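Local coordinates for glycerol kinase, putative (Plasmodium falciparum, PDB 2W40), which probably catalyses the ATP-dependent phosphorylation of glycerol to sn-glycerol 3-phosphate as an FGGY-family kinase of the sugar kinase/Hsp70/actin superfamily, at residues P42-H47 and P98-I103; T82-T87 and I103-T108; E86-W91 and F141-L146. One frame throughout, in Å; residues are numbered along the deposited sequence.

Contact 1 of 3, residues P42-H47 and P98-I103; sequences PGWYEH and PLYNAI. With EDO (1,2-ethanediol), chain B; EDO (1,2-ethanediol), chain D.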
loop_
_atom_site.group_PDB
_atom_site.type_symbol
_atom_site.label_atom_id
_atom_site.label_comp_id
_atom_site.label_asym_id
_atom_site.label_seq_id
_atom_site.Cartn_x
_atom_site.Cartn_y
_atom_site.Cartn_z
ATOM N N PRO C 42 -1.477 7.861 15.352
ATOM C CA PRO C 42 -2.604 7.431 14.515
ATOM C C PRO C 42 -3.909 8.135 14.902
ATOM O O PRO C 42 -4.312 8.176 16.078
ATOM C CB PRO C 42 -2.669 5.906 14.703
ATOM C CG PRO C 42 -1.279 5.603 14.993
ATOM C CD PRO C 42 -0.767 6.675 15.887
ATOM N N GLY C 43 -4.479 8.824 13.916
ATOM C CA GLY C 43 -5.759 9.483 14.146
ATOM C C GLY C 43 -5.626 10.962 14.545
ATOM O O GLY C 43 -6.587 11.720 14.331
ATOM N N TRP C 44 -4.431 11.439 14.938
ATOM C CA TRP C 44 -4.306 12.829 15.360
ATOM C C TRP C 44 -3.989 13.656 14.120
ATOM O O TRP C 44 -3.210 13.236 13.243
ATOM C CB TRP C 44 -3.148 12.977 16.325
ATOM C CG TRP C 44 -3.457 12.441 17.680
ATOM C CD1 TRP C 44 -4.303 11.400 17.991
ATOM C CD2 TRP C 44 -3.072 13.029 18.900
ATOM N NE1 TRP C 44 -4.378 11.256 19.368
ATOM C CE2 TRP C 44 -3.660 12.263 19.945
ATOM C CE3 TRP C 44 -2.270 14.124 19.251
ATOM C CZ2 TRP C 44 -3.472 12.584 21.268
ATOM C CZ3 TRP C 44 -2.054 14.398 20.594
ATOM C CH2 TRP C 44 -2.692 13.644 21.582
ATOM N N TYR C 45 -4.581 14.855 14.062
ATOM C CA TYR C 45 -4.377 15.784 12.962
ATOM C C TYR C 45 -4.566 17.182 13.546
ATOM O O TYR C 45 -5.669 17.577 13.946
ATOM C CB TYR C 45 -5.350 15.527 11.829
ATOM C CG TYR C 45 -4.890 15.932 10.451
ATOM C CD1 TYR C 45 -4.873 15.063 9.352
ATOM C CD2 TYR C 45 -4.474 17.241 10.230
ATOM C CE1 TYR C 45 -4.545 15.542 8.030
ATOM C CE2 TYR C 45 -4.128 17.735 8.976
ATOM C CZ TYR C 45 -4.188 16.872 7.866
ATOM O OH TYR C 45 -3.858 17.271 6.637
ATOM N N GLU C 46 -3.436 17.912 13.588
ATOM C CA GLU C 46 -3.388 19.244 14.135
ATOM C C GLU C 46 -2.698 20.279 13.203
ATOM O O GLU C 46 -1.856 19.953 12.313
ATOM C CB GLU C 46 -2.598 19.221 15.440
ATOM C CG GLU C 46 -3.192 18.321 16.497
ATOM C CD GLU C 46 -2.454 18.228 17.856
ATOM O OE1 GLU C 46 -1.407 18.841 18.067
ATOM O OE2 GLU C 46 -2.963 17.461 18.699
ATOM N N HIS C 47 -3.068 21.539 13.432
ATOM C CA HIS C 47 -2.365 22.685 12.809
ATOM C C HIS C 47 -1.863 23.598 13.954
ATOM O O HIS C 47 -2.494 23.739 14.992
ATOM C CB HIS C 47 -3.305 23.507 11.943
ATOM C CG HIS C 47 -3.811 22.801 10.699
ATOM N ND1 HIS C 47 -5.034 23.108 10.125
ATOM C CD2 HIS C 47 -3.267 21.833 9.914
ATOM C CE1 HIS C 47 -5.235 22.331 9.074
ATOM N NE2 HIS C 47 -4.176 21.550 8.914
ATOM N N PRO C 98 -3.297 30.627 22.128
ATOM C CA PRO C 98 -3.939 29.321 22.015
ATOM C C PRO C 98 -3.618 28.468 23.216
ATOM O O PRO C 98 -2.484 28.470 23.670
ATOM C CB PRO C 98 -3.322 28.700 20.748
ATOM C CG PRO C 98 -2.872 29.821 19.993
ATOM C CD PRO C 98 -2.431 30.889 20.957
ATOM N N LEU C 99 -4.613 27.719 23.678
ATOM C CA LEU C 99 -4.394 26.840 24.808
ATOM C C LEU C 99 -3.968 25.456 24.328
ATOM O O LEU C 99 -3.608 24.615 25.153
ATOM C CB LEU C 99 -5.650 26.838 25.683
ATOM C CG LEU C 99 -6.041 28.174 26.319
ATOM C CD1 LEU C 99 -7.376 27.974 26.910
ATOM C CD2 LEU C 99 -5.137 28.548 27.438
ATOM N N TYR C 100 -4.123 25.188 23.020
ATOM C CA TYR C 100 -3.745 23.973 22.389
ATOM C C TYR C 100 -3.677 24.231 20.905
ATOM O O TYR C 100 -4.204 25.206 20.460
ATOM C CB TYR C 100 -4.784 22.892 22.706
ATOM C CG TYR C 100 -4.292 21.473 22.324
ATOM C CD1 TYR C 100 -3.491 20.773 23.183
ATOM C CD2 TYR C 100 -4.676 20.828 21.122
ATOM C CE1 TYR C 100 -2.991 19.486 22.807
ATOM C CE2 TYR C 100 -4.267 19.585 20.786
ATOM C CZ TYR C 100 -3.424 18.878 21.625
ATOM O OH TYR C 100 -2.914 17.612 21.352
ATOM N N ASN C 101 -3.028 23.348 20.144
ATOM C CA ASN C 101 -3.083 23.431 18.669
ATOM C C ASN C 101 -4.514 23.427 18.159
ATOM O O ASN C 101 -5.429 22.962 18.813
ATOM C CB ASN C 101 -2.337 22.294 18.009
ATOM C CG ASN C 101 -0.798 22.497 17.898
ATOM O OD1 ASN C 101 -0.036 21.484 17.744
ATOM N ND2 ASN C 101 -0.327 23.674 18.046
ATOM N N ALA C 102 -4.701 23.845 16.913
ATOM C CA ALA C 102 -5.954 23.550 16.232
ATOM C C ALA C 102 -6.052 22.005 16.097
ATOM O O ALA C 102 -5.133 21.377 15.677
ATOM C CB ALA C 102 -6.029 24.246 14.851
ATOM N N ILE C 103 -7.245 21.424 16.373
ATOM C CA ILE C 103 -7.560 20.070 16.051
ATOM C C ILE C 103 -8.438 20.082 14.795
ATOM O O ILE C 103 -9.513 20.709 14.763
ATOM C CB ILE C 103 -8.297 19.323 17.181
ATOM C CG1 ILE C 103 -7.392 19.283 18.458
ATOM C CG2 ILE C 103 -8.565 17.868 16.734
ATOM C CD1 ILE C 103 -8.033 18.653 19.691
HETATM C C1 EDO B . -4.093 11.399 11.538
HETATM O O1 EDO B . -3.307 10.044 11.690
HETATM C C2 EDO B . -5.497 11.679 10.823
HETATM O O2 EDO B . -6.918 11.593 11.298
HETATM C C1 EDO D . 0.001 17.418 22.627
HETATM O O1 EDO D . -1.220 16.660 23.148
HETATM C C2 EDO D . 0.419 17.815 21.149
HETATM O O2 EDO D . -0.160 19.060 20.504
#
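Glu46 and His47 run antiparallel to Ala102 and Ile103 in a two-stranded sheet, with Glu46 facing Ile103 as the non-hydrogen-bonded pair and His47 facing Ala102 as the hydrogen-bonded one. The two bonds of that second pair differ in shape: His47 N gives to Ala102 O at 3.1 Å, while the return bond from Ala102 N to His47 O is shorter, 2.9 Å, and more bent at the hydrogen (131°). CB of His47 lies 4.1 Å from CB of Ala102, and the imidazole leads off to Gln37, which NE2 meets by a hydrogen bond.

On the face that carries Glu46 and Ile103 the contact is polar. The glutamate is extended beyond CG (chi2 180°), which carries its carboxylate out to the tyrosine. There Tyr100 OH donates to Glu46 OE2 at 2.7 Å, arriving on the syn side and somewhat out of the carboxylate plane, with ring and carboxylate turned 74° apart. CZ3 of Trp44 comes up obliquely to within 3.4 Å of Tyr100 OH. A 1,2-ethanediol, probably from the crystallisation liquor, bridges the pair: its O2 donates to Glu46 OE1 and its O1 to Tyr100 OH at 2.6 Å.

Arg109 completes the cluster, making a salt bridge to Glu46 OE2, a hydrogen bond to Tyr100 OH and a cation-pi contact with Trp44. With a phenol and an arginine both on OE2, the buried carboxylate is probably held as the anion.

Contact 2 of 3, residues T82-T87 and I103-T108; sequences TNQRET and IVWLDT. With EDO (1,2-ethanediol), chain B.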
loop_
_atom_site.group_PDB
_atom_site.type_symbol
_atom_site.label_atom_id
_atom_site.label_comp_id
_atom_site.label_asym_id
_atom_site.label_seq_id
_atom_site.Cartn_x
_atom_site.Cartn_y
_atom_site.Cartn_z
ATOM N N THR C 82 -12.896 32.983 4.175
ATOM C CA THR C 82 -13.422 31.639 4.121
ATOM C C THR C 82 -12.389 30.663 4.585
ATOM O O THR C 82 -11.200 30.994 4.627
ATOM C CB THR C 82 -13.983 31.348 2.680
ATOM O OG1 THR C 82 -14.772 30.179 2.735
ATOM C CG2 THR C 82 -12.893 31.269 1.624
ATOM N N ASN C 83 -12.827 29.485 4.980
ATOM C CA ASN C 83 -11.928 28.631 5.767
ATOM C C ASN C 83 -12.346 27.198 5.817
ATOM O O ASN C 83 -13.518 26.882 5.690
ATOM C CB ASN C 83 -11.999 29.111 7.241
ATOM C CG ASN C 83 -13.452 29.058 7.789
ATOM O OD1 ASN C 83 -14.300 29.901 7.405
ATOM N ND2 ASN C 83 -13.730 28.107 8.789
ATOM N N GLN C 84 -11.357 26.330 5.986
ATOM C CA GLN C 84 -11.555 24.949 6.357
ATOM C C GLN C 84 -12.492 24.945 7.603
ATOM O O GLN C 84 -12.233 25.670 8.605
ATOM C CB GLN C 84 -10.193 24.322 6.724
ATOM C CG GLN C 84 -9.337 25.102 7.696
ATOM C CD GLN C 84 -8.298 24.272 8.465
ATOM O OE1 GLN C 84 -8.520 23.092 8.749
ATOM N NE2 GLN C 84 -7.217 24.927 8.879
ATOM N N ARG C 85 -13.557 24.179 7.509
ATOM C CA ARG C 85 -14.589 24.135 8.514
ATOM C C ARG C 85 -14.163 23.115 9.640
ATOM O O ARG C 85 -13.185 22.373 9.431
ATOM C CB ARG C 85 -15.882 23.765 7.876
ATOM C CG ARG C 85 -16.339 24.762 6.782
ATOM C CD ARG C 85 -17.566 24.284 5.925
ATOM N NE ARG C 85 -17.200 23.027 5.323
ATOM C CZ ARG C 85 -18.061 22.158 4.791
ATOM N NH1 ARG C 85 -19.346 22.489 4.656
ATOM N NH2 ARG C 85 -17.663 20.938 4.462
ATOM N N GLU C 86 -14.952 23.067 10.732
ATOM C CA GLU C 86 -14.901 22.097 11.823
ATOM C C GLU C 86 -13.646 22.213 12.709
ATOM O O GLU C 86 -13.707 22.045 13.897
ATOM C CB GLU C 86 -15.084 20.674 11.374
ATOM C CG GLU C 86 -16.429 20.350 10.692
ATOM C CD GLU C 86 -16.418 20.514 9.173
ATOM O OE1 GLU C 86 -15.319 20.554 8.564
ATOM O OE2 GLU C 86 -17.515 20.573 8.555
ATOM N N THR C 87 -12.523 22.453 12.077
ATOM C CA THR C 87 -11.249 22.653 12.758
ATOM C C THR C 87 -11.503 23.685 13.865
ATOM O O THR C 87 -12.146 24.704 13.656
ATOM C CB THR C 87 -10.231 23.182 11.765
ATOM O OG1 THR C 87 -10.014 22.153 10.783
ATOM C CG2 THR C 87 -8.898 23.559 12.475
ATOM N N ILE C 103 -7.245 21.424 16.373
ATOM C CA ILE C 103 -7.560 20.070 16.051
ATOM C C ILE C 103 -8.438 20.082 14.795
ATOM O O ILE C 103 -9.513 20.709 14.763
ATOM C CB ILE C 103 -8.297 19.323 17.181
ATOM C CG1 ILE C 103 -7.392 19.283 18.458
ATOM C CG2 ILE C 103 -8.565 17.868 16.734
ATOM C CD1 ILE C 103 -8.033 18.653 19.691
ATOM N N VAL C 104 -7.870 19.478 13.735
ATOM C CA VAL C 104 -8.392 19.650 12.359
ATOM C C VAL C 104 -9.610 18.769 12.187
ATOM O O VAL C 104 -9.807 17.721 12.894
ATOM C CB VAL C 104 -7.251 19.392 11.317
ATOM C CG1 VAL C 104 -7.642 19.620 9.889
ATOM C CG2 VAL C 104 -6.052 20.328 11.601
ATOM N N TRP C 105 -10.410 19.130 11.197
ATOM C CA TRP C 105 -11.621 18.329 10.820
ATOM C C TRP C 105 -11.272 16.844 10.606
ATOM O O TRP C 105 -12.095 16.002 10.770
ATOM C CB TRP C 105 -12.345 19.025 9.663
ATOM C CG TRP C 105 -11.576 19.125 8.394
ATOM C CD1 TRP C 105 -10.793 20.167 8.020
ATOM C CD2 TRP C 105 -11.592 18.203 7.277
ATOM N NE1 TRP C 105 -10.307 19.962 6.733
ATOM C CE2 TRP C 105 -10.773 18.770 6.255
ATOM C CE3 TRP C 105 -12.301 17.021 6.987
ATOM C CZ2 TRP C 105 -10.570 18.096 4.987
ATOM C CZ3 TRP C 105 -12.138 16.406 5.770
ATOM C CH2 TRP C 105 -11.270 16.940 4.786
ATOM N N LEU C 106 -10.138 16.596 9.987
ATOM C CA LEU C 106 -9.616 15.245 9.673
ATOM C C LEU C 106 -9.161 14.398 10.890
ATOM O O LEU C 106 -8.947 13.178 10.746
ATOM C CB LEU C 106 -8.461 15.339 8.682
ATOM C CG LEU C 106 -8.819 15.576 7.208
ATOM C CD1 LEU C 106 -7.532 15.983 6.385
ATOM C CD2 LEU C 106 -9.560 14.286 6.597
ATOM N N ASP C 107 -9.048 15.026 12.058
ATOM C CA ASP C 107 -8.622 14.325 13.271
ATOM C C ASP C 107 -9.724 13.333 13.646
ATOM O O ASP C 107 -10.887 13.643 13.605
ATOM C CB ASP C 107 -8.415 15.350 14.411
ATOM C CG ASP C 107 -7.821 14.760 15.677
ATOM O OD1 ASP C 107 -6.591 14.914 15.914
ATOM O OD2 ASP C 107 -8.636 14.134 16.385
ATOM N N THR C 108 -9.295 12.169 14.096
ATOM C CA THR C 108 -10.248 11.148 14.529
ATOM C C THR C 108 -9.982 10.545 15.912
ATOM O O THR C 108 -10.469 9.432 16.226
ATOM C CB THR C 108 -10.255 9.974 13.501
ATOM O OG1 THR C 108 -8.935 9.448 13.300
ATOM C CG2 THR C 108 -10.863 10.403 12.175
HETATM C C1 EDO B . -4.093 11.399 11.538
HETATM O O1 EDO B . -3.307 10.044 11.690
HETATM C C2 EDO B . -5.497 11.679 10.823
HETATM O O2 EDO B . -6.918 11.593 11.298
#
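Thr87 and Trp105 meet within the N-terminal FGGY domain, whose core is the mixed sheet of the actin/Hsp70-type fold: residues 82-87 carry the end of strand 74-83 into a loop, and residues 103-108 follow strand 102-103 with a type I beta turn, Val104 to Asp107.

The hydrogen bonds run through the threonine hydroxyl. Trp105 N donates to Thr87 OG1 at 3.1 Å, and OG1 in turn gives its proton to Gln84 OE1 at 2.7 Å, entering from above the amide carbonyl plane. One hydroxyl thus acts as acceptor and donor, which should fix its rotation. Gln84 NE2 is taken up by Gln11. A weaker CA-H...O contact runs from Thr87 CA to Ile103 O, 3.3 Å away.

Packing centres on the indole. CG of Trp105 sits between the backbone N and the carbonyl carbon (chi1 63°), which turns the CD1 side of the ring to the first segment; Thr87 OG1 and Gln84 OE1 lie at that edge, in the ring plane, and the glutamine amide stands nearly square to it at 81°. CG1 of Val104 reaches Thr87 OG1 at 3.6 Å. NE1 of Trp105 bonds to Thr13, and the ring comes about 4 Å, side chain to side chain, from Thr270, which binds ADP in another crystal of this protein.

Bound glycerol is hydrogen-bonded to the backbone N of Arg85 and to Glu86 OE1; the guanidinium of Arg85 turns instead to a salt bridge with Glu308, and Arg189 makes one to Glu86 OE2. Bent at chi2, Glu86 brings OE1 to 3.5 Å from Trp105 CB.

Contact 3 of 3, residues E86-W91 and F141-L146; sequences ETVIIW and FKILWL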
loop_
_atom_site.group_PDB
_atom_site.type_symbol
_atom_site.label_atom_id
_atom_site.label_comp_id
_atom_site.label_asym_id
_atom_site.label_seq_id
_atom_site.Cartn_x
_atom_site.Cartn_y
_atom_site.Cartn_z
ATOM N N GLU C 86 -14.952 23.067 10.732
ATOM C CA GLU C 86 -14.901 22.097 11.823
ATOM C C GLU C 86 -13.646 22.213 12.709
ATOM O O GLU C 86 -13.707 22.045 13.897
ATOM C CB GLU C 86 -15.084 20.674 11.374
ATOM C CG GLU C 86 -16.429 20.350 10.692
ATOM C CD GLU C 86 -16.418 20.514 9.173
ATOM O OE1 GLU C 86 -15.319 20.554 8.564
ATOM O OE2 GLU C 86 -17.515 20.573 8.555
ATOM N N THR C 87 -12.523 22.453 12.077
ATOM C CA THR C 87 -11.249 22.653 12.758
ATOM C C THR C 87 -11.503 23.685 13.865
ATOM O O THR C 87 -12.146 24.704 13.656
ATOM C CB THR C 87 -10.231 23.182 11.765
ATOM O OG1 THR C 87 -10.014 22.153 10.783
ATOM C CG2 THR C 87 -8.898 23.559 12.475
ATOM N N VAL C 88 -10.967 23.371 15.059
ATOM C CA VAL C 88 -11.322 24.150 16.272
ATOM C C VAL C 88 -10.036 24.505 17.054
ATOM O O VAL C 88 -9.097 23.687 17.189
ATOM C CB VAL C 88 -12.439 23.484 17.138
ATOM C CG1 VAL C 88 -11.921 22.171 17.693
ATOM C CG2 VAL C 88 -12.942 24.428 18.230
ATOM N N ILE C 89 -10.079 25.728 17.558
ATOM C CA ILE C 89 -8.995 26.282 18.451
ATOM C C ILE C 89 -9.754 26.865 19.674
ATOM O O ILE C 89 -10.794 27.502 19.561
ATOM C CB ILE C 89 -8.127 27.363 17.783
ATOM C CG1 ILE C 89 -7.503 26.870 16.469
ATOM C CG2 ILE C 89 -6.981 27.875 18.715
ATOM C CD1 ILE C 89 -7.374 28.097 15.559
ATOM N N ILE C 90 -9.157 26.643 20.837
ATOM C CA ILE C 90 -9.615 27.260 22.099
ATOM C C ILE C 90 -8.406 28.141 22.551
ATOM O O ILE C 90 -7.227 27.677 22.659
ATOM C CB ILE C 90 -10.044 26.255 23.194
ATOM C CG1 ILE C 90 -11.114 25.309 22.619
ATOM C CG2 ILE C 90 -10.553 26.953 24.480
ATOM C CD1 ILE C 90 -11.649 24.221 23.574
ATOM N N TRP C 91 -8.706 29.417 22.762
ATOM C CA TRP C 91 -7.660 30.353 23.132
ATOM C C TRP C 91 -8.065 31.253 24.304
ATOM O O TRP C 91 -9.196 31.311 24.686
ATOM C CB TRP C 91 -7.220 31.250 21.974
ATOM C CG TRP C 91 -8.236 32.151 21.317
ATOM C CD1 TRP C 91 -8.449 33.476 21.570
ATOM C CD2 TRP C 91 -9.119 31.831 20.186
ATOM N NE1 TRP C 91 -9.411 33.984 20.759
ATOM C CE2 TRP C 91 -9.835 33.022 19.870
ATOM C CE3 TRP C 91 -9.398 30.669 19.474
ATOM C CZ2 TRP C 91 -10.748 33.074 18.805
ATOM C CZ3 TRP C 91 -10.314 30.725 18.403
ATOM C CH2 TRP C 91 -10.972 31.911 18.076
ATOM N N PHE C 141 -17.000 17.161 19.492
ATOM C CA PHE C 141 -16.234 16.107 20.253
ATOM C C PHE C 141 -14.785 16.435 20.440
ATOM O O PHE C 141 -14.179 16.015 21.421
ATOM C CB PHE C 141 -16.353 14.713 19.620
ATOM C CG PHE C 141 -17.662 14.022 19.933
ATOM C CD1 PHE C 141 -17.756 13.236 21.066
ATOM C CD2 PHE C 141 -18.767 14.152 19.127
ATOM C CE1 PHE C 141 -18.926 12.586 21.435
ATOM C CE2 PHE C 141 -19.946 13.498 19.484
ATOM C CZ PHE C 141 -20.015 12.709 20.655
ATOM N N LYS C 142 -14.236 17.245 19.538
ATOM C CA LYS C 142 -12.868 17.813 19.746
ATOM C C LYS C 142 -12.815 18.783 20.919
ATOM O O LYS C 142 -11.855 18.766 21.708
ATOM C CB LYS C 142 -12.440 18.421 18.430
ATOM C CG LYS C 142 -12.277 17.241 17.520
ATOM C CD LYS C 142 -13.160 17.318 16.383
ATOM C CE LYS C 142 -12.518 17.752 15.148
ATOM N NZ LYS C 142 -12.435 16.625 14.235
ATOM N N ILE C 143 -13.846 19.581 21.067
ATOM C CA ILE C 143 -13.879 20.512 22.144
ATOM C C ILE C 143 -13.955 19.664 23.442
ATOM O O ILE C 143 -13.297 19.965 24.436
ATOM C CB ILE C 143 -15.120 21.389 22.016
ATOM C CG1 ILE C 143 -15.001 22.378 20.775
ATOM C CG2 ILE C 143 -15.375 22.188 23.315
ATOM C CD1 ILE C 143 -16.400 23.009 20.264
ATOM N N LEU C 144 -14.885 18.682 23.452
ATOM C CA LEU C 144 -15.023 17.787 24.586
ATOM C C LEU C 144 -13.703 17.111 24.960
ATOM O O LEU C 144 -13.289 17.070 26.143
ATOM C CB LEU C 144 -16.096 16.776 24.352
ATOM C CG LEU C 144 -16.358 15.749 25.516
ATOM C CD1 LEU C 144 -16.734 16.423 26.824
ATOM C CD2 LEU C 144 -17.441 14.735 25.040
ATOM N N TRP C 145 -13.004 16.593 24.005
ATOM C CA TRP C 145 -11.739 15.989 24.257
ATOM C C TRP C 145 -10.779 16.958 24.933
ATOM O O TRP C 145 -10.081 16.603 25.909
ATOM C CB TRP C 145 -11.109 15.503 22.954
ATOM C CG TRP C 145 -9.857 14.703 23.154
ATOM C CD1 TRP C 145 -9.766 13.337 23.288
ATOM C CD2 TRP C 145 -8.524 15.191 23.249
ATOM N NE1 TRP C 145 -8.449 12.985 23.423
ATOM C CE2 TRP C 145 -7.686 14.085 23.454
ATOM C CE3 TRP C 145 -7.959 16.466 23.219
ATOM C CZ2 TRP C 145 -6.309 14.209 23.550
ATOM C CZ3 TRP C 145 -6.589 16.586 23.330
ATOM C CH2 TRP C 145 -5.800 15.456 23.548
ATOM N N LEU C 146 -10.698 18.185 24.435
ATOM C CA LEU C 146 -9.820 19.242 25.011
ATOM C C LEU C 146 -10.164 19.507 26.490
ATOM O O LEU C 146 -9.288 19.581 27.337
ATOM C CB LEU C 146 -9.853 20.525 24.168
ATOM C CG LEU C 146 -9.090 20.363 22.860
ATOM C CD1 LEU C 146 -9.521 21.544 21.923
ATOM C CD2 LEU C 146 -7.595 20.297 23.140
#
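Val88 and Ile90 turn their side chains toward one flank of helix 140-149, and the touching is entirely between carbons. Val88 divides its two methyls between neighbouring helix residues. CG1 meets CB of Lys142 at 3.9 Å, and CG2 meets CG1 of Ile143 at the same separation, the valine and isoleucine side chains crossing at about a right angle. The valine's chi1 of 65° sets CG1 between the backbone N and the carbonyl carbon and CG2 anti to the N, and this splits the methyls over the two partners.

One helical turn on, Ile90 takes over. Its CD1 lies 3.8 Å from Leu146 CD1, the two side chains sliding past each other in opposite directions, and 4.3 Å from Ile143 CG2. Ile143 is thereby touched by both strand residues.

Strand 88-92 pairs antiparallel with strand 162-166, and within the N-terminal FGGY domain the helix packs on one face of this two-stranded sheet, which is separate from the six-stranded core sheet. The short axes run 38° from parallel and approach to 9.2 Å. Ile164 belongs to the same layer, touching both Val88 and Ile143, and Ala162 lies against Ile90. On the other face of the strand, Ile89 packs on helix 167-176.

Hydrogen bonding is left to the backbone of the strand and to the lysine end. Val88 and Ile90 bond to Ile103 and Leu99. Lys142 lends this contact only its CB; the rest of the chain, bent at chi2 (120°) and again beyond, folds away from the valine and delivers NZ to the carbonyl oxygens of Thr136 and Val104, which both accept hydrogen bonds from the buried ammonium.

From the N terminus, residues 42-47 come first and pair with 98-103 in contact 1, which closes a loop containing helix 49-70 and strands 74-83 and 88-92. Inside it, 82-87 begins contact 2 and 86-91 begins contact 3; both cross contact 1. These two start from overlapping residues, sharing Glu86 and Thr87, but contact 2 closes first, at 103-108, and contact 3 later, at 141-146. Contacts 1 and 2 share Ile103. Backbone bonds link the set: Ile103 N to Val88 O joins contacts 1 and 2 to contact 3, and Gly43 O with Thr108 N joins 1 and 2. Together they tie the glycerol-binding turn after strand 74-83 to strands 46-47, 88-92 and 102-103 and helix 140-149.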